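Dihydropteroate synthase (Xanthomonas albilineans GPE PC73, PDB 6DAY) probably catalyses the condensation of 4-aminobenzoate with 6-hydroxymethyl-7,8-dihydropterin diphosphate to give 7,8-dihydropteroate, the precursor of folates. Local coordinates at residues 24-29 with 43-48; 223-228 with 262-267. All blocks are in the same frame, centred on the assembly; numbering follows the deposited sequence.

Contact 1: residues 24-29 with 43-48; sequences GIVNVT and EAAVAH. With PAB (4-aminobenzoic acid), chain T; SO4 (sulfate ion), chain U.
Ala45 CB of helix 41-54 is met by Val26, in strand 21-27, and by Val28, just beyond its end. Val28 CG2 lies 3.8 Å from Ala45 CB, and Val28 CG1 touches the same methyl. Val26 adds its CG1, 4.1 Å from Ala45 CB and against the Ala45 carbonyl oxygen; with that methyl anti to the backbone N (chi1 -180°), it is the branch turned to the helix. The axes of strand 24-27 and helix 43-48 come within 8.1 Å and run nearly antiparallel (172°), the alanine methyl between them. Ile62 of strand 59-63 touches both valines and Phe33 touches Ala45, so this end is tightly packed, mostly apolar, between barrel and helices. One helical turn on, the contact becomes looser and polar. His48, its CG anti to the backbone N (chi1 -173°), extends toward the strand, and CD2 on the ring edge comes 3.6 Å from Ile25 O. No direct hydrogen bond joins the segments; a water in the imidazole plane bridges them, donating to Ile25 O at 2.7 Å and bonded to His48 NE2 at 2.8 Å. On the same ring, ND1 gives a weak bond to the carboxylate O2' of a 4-aminobenzoate. Asn27 ND2 donates to O1 of a sulfate, probably from the crystallisation liquor, at 3.0 Å. In this first beta-alpha unit of the TIM barrel, apolar methyls fix helix against strand, whereas polar groups meet water and small anions; the Asn27-sulfate bond is consistent with an anion site at the C-terminal end of the barrel strands.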
loop_
_atom_site.group_PDB
_atom_site.type_symbol
_atom_site.label_atom_id
_atom_site.label_comp_id
_atom_site.label_asym_id
_atom_site.label_seq_id
_atom_site.Cartn_x
_atom_site.Cartn_y
_atom_site.Cartn_z
ATOM N N GLY D 24 -12.415 7.981 -10.316
ATOM C CA GLY D 24 -11.611 7.260 -9.343
ATOM C C GLY D 24 -11.723 5.772 -9.529
ATOM O O GLY D 24 -12.826 5.235 -9.712
ATOM N N ILE D 25 -10.579 5.102 -9.517
ATOM C CA ILE D 25 -10.544 3.655 -9.744
ATOM C C ILE D 25 -10.909 2.914 -8.459
ATOM O O ILE D 25 -10.246 3.052 -7.423
ATOM C CB ILE D 25 -9.177 3.215 -10.269
ATOM C CG1 ILE D 25 -8.840 3.916 -11.615
ATOM C CG2 ILE D 25 -9.106 1.662 -10.347
ATOM C CD1 ILE D 25 -7.455 3.687 -12.097
ATOM N N VAL D 26 -11.924 2.058 -8.538
ATOM C CA VAL D 26 -12.324 1.216 -7.399
ATOM C C VAL D 26 -12.202 -0.217 -7.877
ATOM O O VAL D 26 -13.121 -0.748 -8.516
ATOM C CB VAL D 26 -13.747 1.504 -6.917
ATOM C CG1 VAL D 26 -14.094 0.593 -5.731
ATOM C CG2 VAL D 26 -13.864 2.971 -6.527
ATOM N N ASN D 27 -11.082 -0.858 -7.562
ATOM C CA ASN D 27 -10.902 -2.262 -7.939
ATOM C C ASN D 27 -11.453 -3.168 -6.840
ATOM O O ASN D 27 -11.180 -2.950 -5.653
ATOM C CB ASN D 27 -9.433 -2.578 -8.194
ATOM C CG ASN D 27 -8.932 -1.995 -9.513
ATOM O OD1 ASN D 27 -9.671 -1.907 -10.489
ATOM N ND2 ASN D 27 -7.677 -1.603 -9.538
ATOM N N VAL D 28 -12.250 -4.178 -7.240
ATOM C CA VAL D 28 -12.835 -5.096 -6.265
ATOM C C VAL D 28 -12.166 -6.440 -6.456
ATOM O O VAL D 28 -12.708 -7.332 -7.112
ATOM C CB VAL D 28 -14.371 -5.223 -6.410
ATOM C CG1 VAL D 28 -14.939 -5.912 -5.195
ATOM C CG2 VAL D 28 -14.976 -3.846 -6.560
ATOM N N THR D 29 -10.928 -6.562 -5.996
ATOM C CA THR D 29 -10.263 -7.838 -6.151
ATOM C C THR D 29 -9.626 -8.181 -4.819
ATOM O O THR D 29 -9.182 -7.273 -4.100
ATOM C CB THR D 29 -9.216 -7.818 -7.277
ATOM O OG1 THR D 29 -8.238 -6.809 -7.003
ATOM C CG2 THR D 29 -9.885 -7.529 -8.652
ATOM N N GLU D 43 -16.220 -4.831 1.440
ATOM C CA GLU D 43 -16.191 -3.700 2.364
ATOM C C GLU D 43 -14.948 -2.849 2.158
ATOM O O GLU D 43 -15.018 -1.621 2.309
ATOM C CB GLU D 43 -16.335 -4.161 3.817
ATOM C CG GLU D 43 -15.057 -4.273 4.623
ATOM C CD GLU D 43 -15.298 -4.840 6.012
ATOM O OE1 GLU D 43 -15.724 -4.091 6.913
ATOM O OE2 GLU D 43 -15.053 -6.048 6.201
ATOM N N ALA D 44 -13.828 -3.475 1.796
ATOM C CA ALA D 44 -12.607 -2.711 1.535
ATOM C C ALA D 44 -12.770 -1.850 0.279
ATOM O O ALA D 44 -12.300 -0.700 0.247
ATOM C CB ALA D 44 -11.404 -3.671 1.419
ATOM N N ALA D 45 -13.446 -2.377 -0.756
ATOM C CA ALA D 45 -13.649 -1.619 -1.991
ATOM C C ALA D 45 -14.605 -0.465 -1.752
ATOM O O ALA D 45 -14.391 0.647 -2.264
ATOM C CB ALA D 45 -14.181 -2.521 -3.115
ATOM N N VAL D 46 -15.640 -0.698 -0.951
ATOM C CA VAL D 46 -16.605 0.355 -0.647
ATOM C C VAL D 46 -15.913 1.472 0.126
ATOM O O VAL D 46 -16.093 2.662 -0.175
ATOM C CB VAL D 46 -17.794 -0.212 0.142
ATOM C CG1 VAL D 46 -18.653 0.934 0.683
ATOM C CG2 VAL D 46 -18.644 -1.115 -0.811
ATOM N N ALA D 47 -15.122 1.099 1.150
ATOM C CA ALA D 47 -14.392 2.119 1.913
ATOM C C ALA D 47 -13.453 2.912 1.009
ATOM O O ALA D 47 -13.296 4.127 1.177
ATOM C CB ALA D 47 -13.598 1.491 3.084
ATOM N N HIS D 48 -12.792 2.245 0.080
ATOM C CA HIS D 48 -11.911 2.957 -0.847
ATOM C C HIS D 48 -12.688 3.920 -1.747
ATOM O O HIS D 48 -12.280 5.078 -1.934
ATOM C CB HIS D 48 -11.133 1.944 -1.680
ATOM C CG HIS D 48 -10.084 2.570 -2.535
ATOM N ND1 HIS D 48 -9.025 3.271 -2.002
ATOM C CD2 HIS D 48 -9.917 2.590 -3.875
ATOM C CE1 HIS D 48 -8.258 3.714 -2.981
ATOM N NE2 HIS D 48 -8.784 3.333 -4.126
HETATM C "C1'" PAB T . -9.318 3.800 1.897
HETATM O "O1'" PAB T . -8.947 4.901 1.336
HETATM O "O2'" PAB T . -9.083 2.709 1.307
HETATM C C1 PAB T . -10.038 3.714 3.269
HETATM C C2 PAB T . -10.725 4.786 3.833
HETATM C C3 PAB T . -11.360 4.646 5.063
HETATM C C4 PAB T . -11.330 3.440 5.759
HETATM C C5 PAB T . -10.653 2.365 5.208
HETATM C C6 PAB T . -10.021 2.510 3.974
HETATM N N4 PAB T . -12.000 3.300 7.047
HETATM S S SO4 U . -6.283 -0.820 -12.988
HETATM O O1 SO4 U . -5.850 -0.531 -11.614
HETATM O O2 SO4 U . -5.485 -1.909 -13.555
HETATM O O3 SO4 U . -7.686 -1.281 -12.997
HETATM O O4 SO4 U . -6.158 0.386 -13.811
HETATM O O HOH W 1 -7.684 3.546 -6.674
#

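Contact 2: residues 223-228 with 262-267; sequences LSRKRS and VHDVAA. With PAB (4-aminobenzoic acid), chain R; SO4 (sulfate ion), chain U.
Ser224 OG and the imidazole of His263 are 2.6 Å apart at ND1, a short hydrogen bond in which either group could be the donor. The same hydroxyl accepts the backbone N-H of His263 at 2.9 Å in a nearly straight bond (168°), and it also bonds a water, giving the oxygen three partners. That water accepts from Asp264 N and donates to Asp264 OD2, tying Ser224 to Asp264. Across the ring, His263 NE2 donates to sulfate O1 at 3.0 Å, which gives both imidazole nitrogens a partner. Arg225, extended from CG to NE, passes beside His263 and forms a side-on bidentate salt bridge with Asp264: NE reaches OD2 at 3.1 Å and NH2 reaches OD1 at 2.7 Å. Guanidinium and carboxylate are nearly coplanar, 27° apart, and both oxygens are met on their syn sides; His263 CB lies over one guanidinium face. With OD2 also accepting from the water, both carboxylate oxygens are satisfied. At the start of helix 227-233, Arg227 N donates to carboxylate O1' of a 4-aminobenzoate at 2.9 Å, while the Lys226 side chain runs over one face of that ligand, its NZ 3.2 Å from ring atom C3. The contact joins the turn after strand 220-221 to the end of strand 259-262, its neighbour in the barrel; helix 242-254 packs against Ser224, Val262 and Asp264, and helix 265-279 follows Asp264.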
loop_
_atom_site.group_PDB
_atom_site.type_symbol
_atom_site.label_atom_id
_atom_site.label_comp_id
_atom_site.label_asym_id
_atom_site.label_seq_id
_atom_site.Cartn_x
_atom_site.Cartn_y
_atom_site.Cartn_z
ATOM N N LEU D 223 -3.707 6.663 -17.552
ATOM C CA LEU D 223 -2.315 6.225 -17.506
ATOM C C LEU D 223 -1.871 5.943 -16.085
ATOM O O LEU D 223 -0.670 5.847 -15.822
ATOM C CB LEU D 223 -1.389 7.285 -18.113
ATOM C CG LEU D 223 -1.663 7.619 -19.568
ATOM C CD1 LEU D 223 -2.296 9.006 -19.686
ATOM C CD2 LEU D 223 -0.383 7.547 -20.338
ATOM N N SER D 224 -2.818 5.781 -15.173
ATOM C CA SER D 224 -2.493 5.800 -13.743
ATOM C C SER D 224 -1.624 4.629 -13.311
ATOM O O SER D 224 -2.047 3.458 -13.350
ATOM C CB SER D 224 -3.787 5.864 -12.935
ATOM O OG SER D 224 -3.514 5.993 -11.540
ATOM N N ARG D 225 -0.429 4.950 -12.819
ATOM C CA ARG D 225 0.525 3.991 -12.275
ATOM C C ARG D 225 0.888 2.907 -13.266
ATOM O O ARG D 225 1.341 1.836 -12.879
ATOM C CB ARG D 225 0.023 3.373 -10.972
ATOM C CG ARG D 225 -0.437 4.394 -9.943
ATOM C CD ARG D 225 -0.766 3.647 -8.628
ATOM N NE ARG D 225 -1.084 4.588 -7.565
ATOM C CZ ARG D 225 -1.278 4.247 -6.297
ATOM N NH1 ARG D 225 -1.213 2.973 -5.921
ATOM N NH2 ARG D 225 -1.539 5.187 -5.409
ATOM N N LYS D 226 0.727 3.165 -14.557
ATOM C CA LYS D 226 1.009 2.111 -15.510
ATOM C C LYS D 226 2.513 1.905 -15.715
ATOM O O LYS D 226 3.367 2.757 -15.382
ATOM C CB LYS D 226 0.341 2.442 -16.827
ATOM C CG LYS D 226 -1.171 2.463 -16.674
ATOM C CD LYS D 226 -1.835 1.991 -17.926
ATOM C CE LYS D 226 -3.361 1.966 -17.770
ATOM N NZ LYS D 226 -3.823 0.971 -16.784
ATOM N N ARG D 227 2.815 0.737 -16.288
ATOM C CA ARG D 227 4.185 0.302 -16.507
ATOM C C ARG D 227 4.946 1.347 -17.320
ATOM O O ARG D 227 6.116 1.605 -17.054
ATOM C CB ARG D 227 4.210 -1.076 -17.195
ATOM C CG ARG D 227 4.038 -2.267 -16.225
ATOM C CD ARG D 227 5.098 -2.235 -15.105
ATOM N NE ARG D 227 4.785 -3.024 -13.903
ATOM C CZ ARG D 227 3.684 -2.897 -13.160
ATOM N NH1 ARG D 227 2.741 -2.025 -13.479
ATOM N NH2 ARG D 227 3.520 -3.660 -12.092
ATOM N N SER D 228 4.286 1.966 -18.307
ATOM C CA SER D 228 4.952 2.998 -19.116
ATOM C C SER D 228 5.377 4.198 -18.279
ATOM O O SER D 228 6.419 4.803 -18.545
ATOM C CB SER D 228 4.020 3.446 -20.249
ATOM O OG SER D 228 4.047 2.518 -21.320
ATOM N N VAL D 262 -8.070 7.533 -12.696
ATOM C CA VAL D 262 -6.881 7.609 -11.842
ATOM C C VAL D 262 -7.071 6.879 -10.525
ATOM O O VAL D 262 -8.179 6.790 -9.979
ATOM C CB VAL D 262 -6.469 9.102 -11.545
ATOM C CG1 VAL D 262 -6.496 9.907 -12.828
ATOM C CG2 VAL D 262 -7.429 9.710 -10.541
ATOM N N HIS D 263 -5.939 6.434 -9.960
ATOM C CA HIS D 263 -5.933 5.969 -8.582
ATOM C C HIS D 263 -5.799 7.135 -7.607
ATOM O O HIS D 263 -6.432 7.130 -6.546
ATOM C CB HIS D 263 -4.745 5.043 -8.315
ATOM C CG HIS D 263 -4.731 3.820 -9.160
ATOM N ND1 HIS D 263 -4.068 3.763 -10.365
ATOM C CD2 HIS D 263 -5.277 2.593 -8.965
ATOM C CE1 HIS D 263 -4.234 2.562 -10.899
ATOM N NE2 HIS D 263 -4.956 1.830 -10.064
ATOM N N ASP D 264 -4.958 8.112 -7.961
ATOM C CA ASP D 264 -4.553 9.188 -7.033
ATOM C C ASP D 264 -5.421 10.422 -7.235
ATOM O O ASP D 264 -5.059 11.430 -7.879
ATOM C CB ASP D 264 -3.068 9.466 -7.194
ATOM C CG ASP D 264 -2.258 8.191 -6.985
ATOM O OD1 ASP D 264 -2.100 7.778 -5.817
ATOM O OD2 ASP D 264 -1.857 7.548 -7.978
ATOM N N VAL D 265 -6.603 10.328 -6.653
ATOM C CA VAL D 265 -7.655 11.285 -6.952
ATOM C C VAL D 265 -7.303 12.667 -6.402
ATOM O O VAL D 265 -7.345 13.658 -7.139
ATOM C CB VAL D 265 -9.007 10.761 -6.443
ATOM C CG1 VAL D 265 -10.061 11.869 -6.500
ATOM C CG2 VAL D 265 -9.460 9.534 -7.298
ATOM N N ALA D 266 -6.948 12.761 -5.108
ATOM C CA ALA D 266 -6.698 14.069 -4.512
ATOM C C ALA D 266 -5.588 14.812 -5.259
ATOM O O ALA D 266 -5.682 16.034 -5.504
ATOM C CB ALA D 266 -6.332 13.897 -3.030
ATOM N N ALA D 267 -4.497 14.098 -5.575
ATOM C CA ALA D 267 -3.362 14.734 -6.266
ATOM C C ALA D 267 -3.743 15.196 -7.655
ATOM O O ALA D 267 -3.305 16.278 -8.099
ATOM C CB ALA D 267 -2.199 13.759 -6.361
HETATM C "C1'" PAB R . -0.054 -1.371 -17.526
HETATM O "O1'" PAB R . 0.607 -1.203 -16.471
HETATM O "O2'" PAB R . 0.498 -1.225 -18.635
HETATM C C1 PAB R . -1.524 -1.746 -17.456
HETATM C C2 PAB R . -2.121 -1.789 -16.209
HETATM C C3 PAB R . -3.453 -2.124 -16.089
HETATM C C4 PAB R . -4.191 -2.428 -17.220
HETATM C C5 PAB R . -3.591 -2.389 -18.477
HETATM C C6 PAB R . -2.256 -2.046 -18.604
HETATM N N4 PAB R . -5.594 -2.791 -17.058
HETATM S S SO4 U . -6.283 -0.820 -12.988
HETATM O O1 SO4 U . -5.850 -0.531 -11.614
HETATM O O2 SO4 U . -5.485 -1.909 -13.555
HETATM O O3 SO4 U . -7.686 -1.281 -12.997
HETATM O O4 SO4 U . -6.158 0.386 -13.811
HETATM O O HOH W 2 -3.006 8.222 -10.290
#

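Strand pairing brings the two contacts together: Ile25 N lies 3.0 Å from Val262 O, a probable backbone hydrogen bond, and the methyl Ile25 CD1 packs on His263 CE1. Contact 1 holds a strand against the helix that follows it and is mostly buried; contact 2, only partly buried, joins the turn after strand 220-221 to the end of strand 259-262 and the loop beyond it. Their chemistry differs accordingly. A water bridges each contact, but 24-29 with 43-48 otherwise share methyl packing, and only 223-228 with 262-267 has direct hydrogen bonds and a salt bridge. One sulfate touches both contacts, held by Asn27 and His263 together with Arg261.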